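Local coordinates for protein GCN5-related N-acetyltransferase (Anabaena variabilis, PDB 2OZG) that binds coenzyme A and probably acts as an acetyltransferase of the GNAT family, perhaps acetylating aminoglycoside amines, at residues Glu157-Lys162 against Ser203-Asp208. Sequence-based numbering, arbitrary orientation.
Sequences EPVVLK and SYLIGD
Pro158 lies against the ring of Tyr204 where two short antiparallel strands pair, 156-158 adding a further strand to 202-206, whose other neighbour is strand 211-222 of the second GNAT-like region. Glu157 and Leu205 form a hydrogen-bonded pair, Glu157 N to Leu205 O and Leu205 N to Glu157 O, both 3.0 Å. Two residues on, Val159 N donates a third backbone hydrogen bond, to Ser203 O. Tyr204 CB passes 3.7 Å from Glu157 O, and with CG anti to the carbonyl carbon (chi1 -76°) the ring turns one face to the proline. CD2 comes to 3.6 Å from Pro158 N, CE2 to 3.8 Å from Pro158 CD, and CZ lies 4.1 Å from Pro158 CB, which makes a CH-pi contact over that face. At the tip, OH hydrogen-bonds Gln29 and Glu90 of the second subunit, so the residue links this strand pair to another copy of the protein. With an alanine in its place, Pro158 would probably lose the ring it rests on, and Gln29 and Glu90 of that subunit their hydroxyl partner. Leu205 points to the face away from Tyr204, where its CG meets Val159 CG2 at 3.7 Å, the two side chains crossing nearly at right angles.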
ATOM      1  N   GLU A 157     -25.839  29.468   1.565  1.00 33.32           N
ATOM      2  CA  GLU A 157     -25.955  30.143   2.833  1.00 35.81           C
ATOM      3  C   GLU A 157     -25.819  29.147   3.979  1.00 32.50           C
ATOM      4  O   GLU A 157     -26.529  28.184   3.990  1.00 33.12           O
ATOM      5  CB  GLU A 157     -27.340  30.755   2.913  1.00 34.80           C
ATOM      6  CG  GLU A 157     -27.529  31.627   4.116  1.00 44.64           C
ATOM      7  CD  GLU A 157     -28.981  32.062   4.321  1.00 44.37           C
ATOM      8  OE1 GLU A 157     -29.835  31.780   3.441  1.00 59.62           O
ATOM      9  OE2 GLU A 157     -29.254  32.671   5.370  1.00 60.90           O
ATOM     10  N   PRO A 158     -24.896  29.381   4.940  1.00 31.77           N
ATOM     11  CA  PRO A 158     -24.836  28.478   6.067  1.00 28.71           C
ATOM     12  C   PRO A 158     -26.019  28.706   6.981  1.00 27.30           C
ATOM     13  O   PRO A 158     -26.387  29.829   7.213  1.00 29.06           O
ATOM     14  CB  PRO A 158     -23.551  28.891   6.763  1.00 25.74           C
ATOM     15  CG  PRO A 158     -23.432  30.406   6.444  1.00 33.42           C
ATOM     16  CD  PRO A 158     -23.862  30.445   5.025  1.00 28.25           C
ATOM     17  N   VAL A 159     -26.643  27.632   7.426  1.00 28.56           N
ATOM     18  CA  VAL A 159     -27.807  27.676   8.272  1.00 33.33           C
ATOM     19  C   VAL A 159     -27.658  26.603   9.328  1.00 36.11           C
ATOM     20  O   VAL A 159     -26.847  25.697   9.194  1.00 38.23           O
ATOM     21  CB  VAL A 159     -29.090  27.431   7.474  1.00 35.24           C
ATOM     22  CG1 VAL A 159     -29.270  28.544   6.421  1.00 32.68           C
ATOM     23  CG2 VAL A 159     -29.047  26.053   6.798  1.00 42.56           C
ATOM     24  N   VAL A 160     -28.460  26.692  10.375  1.00 39.93           N
ATOM     25  CA  VAL A 160     -28.425  25.679  11.410  1.00 39.99           C
ATOM     26  C   VAL A 160     -29.361  24.553  10.991  1.00 39.29           C
ATOM     27  O   VAL A 160     -30.487  24.824  10.526  1.00 37.91           O
ATOM     28  CB  VAL A 160     -28.909  26.239  12.757  1.00 44.43           C
ATOM     29  CG1 VAL A 160     -28.934  25.125  13.810  1.00 44.99           C
ATOM     30  CG2 VAL A 160     -28.027  27.384  13.187  1.00 45.36           C
ATOM     31  N   LEU A 161     -28.898  23.308  11.157  1.00 36.45           N
ATOM     32  CA  LEU A 161     -29.696  22.133  10.831  1.00 36.73           C
ATOM     33  C   LEU A 161     -30.747  21.802  11.877  1.00 36.33           C
ATOM     34  O   LEU A 161     -31.921  21.656  11.533  1.00 38.21           O
ATOM     35  CB  LEU A 161     -28.811  20.892  10.643  1.00 36.88           C
ATOM     36  CG  LEU A 161     -29.499  19.536  10.412  1.00 38.63           C
ATOM     37  CD1 LEU A 161     -30.388  19.577   9.179  1.00 34.12           C
ATOM     38  CD2 LEU A 161     -28.484  18.327  10.315  1.00 33.30           C
ATOM     39  N   LYS A 162     -30.313  21.697  13.129  1.00 38.18           N
ATOM     40  CA  LYS A 162     -31.159  21.174  14.197  1.00 42.94           C
ATOM     41  C   LYS A 162     -32.539  21.794  14.201  1.00 44.03           C
ATOM     42  O   LYS A 162     -32.677  23.000  14.269  1.00 38.68           O
ATOM     43  CB  LYS A 162     -30.525  21.303  15.580  1.00 41.77           C
ATOM     44  CG  LYS A 162     -31.277  20.440  16.652  1.00 39.87           C
ATOM     45  CD  LYS A 162     -30.661  20.514  18.057  1.00 45.29           C
ATOM     46  N   SER A 203     -23.785  22.864   7.279  1.00 27.36           N
ATOM     47  CA  SER A 203     -25.099  22.784   6.624  1.00 29.72           C
ATOM     48  C   SER A 203     -25.335  24.085   5.852  1.00 30.55           C
ATOM     49  O   SER A 203     -25.188  25.185   6.404  1.00 35.58           O
ATOM     50  CB  SER A 203     -26.168  22.719   7.700  1.00 31.71           C
ATOM     51  OG  SER A 203     -26.086  21.539   8.409  1.00 39.33           O
ATOM     52  N   TYR A 204     -25.687  23.971   4.579  1.00 31.00           N
ATOM     53  CA  TYR A 204     -25.930  25.121   3.732  1.00 31.12           C
ATOM     54  C   TYR A 204     -27.220  24.867   2.989  1.00 32.69           C
ATOM     55  O   TYR A 204     -27.489  23.730   2.616  1.00 31.47           O
ATOM     56  CB  TYR A 204     -24.794  25.209   2.678  1.00 30.31           C
ATOM     57  CG  TYR A 204     -23.497  25.743   3.237  1.00 26.55           C
ATOM     58  CD1 TYR A 204     -22.662  24.941   4.007  1.00 30.11           C
ATOM     59  CD2 TYR A 204     -23.081  27.040   2.960  1.00 33.86           C
ATOM     60  CE1 TYR A 204     -21.511  25.417   4.503  1.00 28.01           C
ATOM     61  CE2 TYR A 204     -21.902  27.549   3.481  1.00 28.83           C
ATOM     62  CZ  TYR A 204     -21.142  26.746   4.265  1.00 34.87           C
ATOM     63  OH  TYR A 204     -19.954  27.240   4.731  1.00 35.50           O
ATOM     64  N   LEU A 205     -27.955  25.924   2.735  1.00 33.32           N
ATOM     65  CA  LEU A 205     -29.109  25.921   1.844  1.00 33.80           C
ATOM     66  C   LEU A 205     -28.581  26.432   0.517  1.00 33.37           C
ATOM     67  O   LEU A 205     -27.694  27.305   0.484  1.00 31.07           O
ATOM     68  CB  LEU A 205     -30.211  26.872   2.281  1.00 34.77           C
ATOM     69  CG  LEU A 205     -30.912  26.558   3.608  1.00 43.73           C
ATOM     70  CD1 LEU A 205     -31.993  27.634   3.951  1.00 44.04           C
ATOM     71  CD2 LEU A 205     -31.493  25.114   3.694  1.00 40.40           C
ATOM     72  N   ILE A 206     -29.120  25.865  -0.565  1.00 31.97           N
ATOM     73  CA  ILE A 206     -28.826  26.286  -1.922  1.00 31.27           C
ATOM     74  C   ILE A 206     -30.055  27.008  -2.424  1.00 30.82           C
ATOM     75  O   ILE A 206     -31.144  26.449  -2.433  1.00 35.97           O
ATOM     76  CB  ILE A 206     -28.597  25.077  -2.867  1.00 29.67           C
ATOM     77  CG1 ILE A 206     -27.439  24.240  -2.364  1.00 31.70           C
ATOM     78  CG2 ILE A 206     -28.264  25.566  -4.275  1.00 35.16           C
ATOM     79  CD1 ILE A 206     -27.290  22.893  -3.000  1.00 36.71           C
ATOM     80  N   GLY A 207     -29.879  28.253  -2.828  1.00 32.41           N
ATOM     81  CA  GLY A 207     -30.942  29.038  -3.413  1.00 34.62           C
ATOM     82  C   GLY A 207     -30.899  30.480  -3.039  1.00 38.23           C
ATOM     83  O   GLY A 207     -30.118  30.885  -2.143  1.00 37.74           O
ATOM     84  N   ASP A 208     -31.680  31.286  -3.773  1.00 41.52           N
ATOM     85  CA  ASP A 208     -31.819  32.692  -3.412  1.00 43.10           C
ATOM     86  C   ASP A 208     -32.560  32.679  -2.082  1.00 45.13           C
ATOM     87  O   ASP A 208     -33.153  31.651  -1.696  1.00 40.45           O
ATOM     88  CB  ASP A 208     -32.580  33.529  -4.453  1.00 44.36           C
ATOM     89  CG  ASP A 208     -31.840  33.654  -5.768  1.00 46.95           C
ATOM     90  OD1 ASP A 208     -30.618  33.903  -5.764  1.00 49.35           O
ATOM     91  OD2 ASP A 208     -32.498  33.511  -6.823  1.00 59.75           O
TER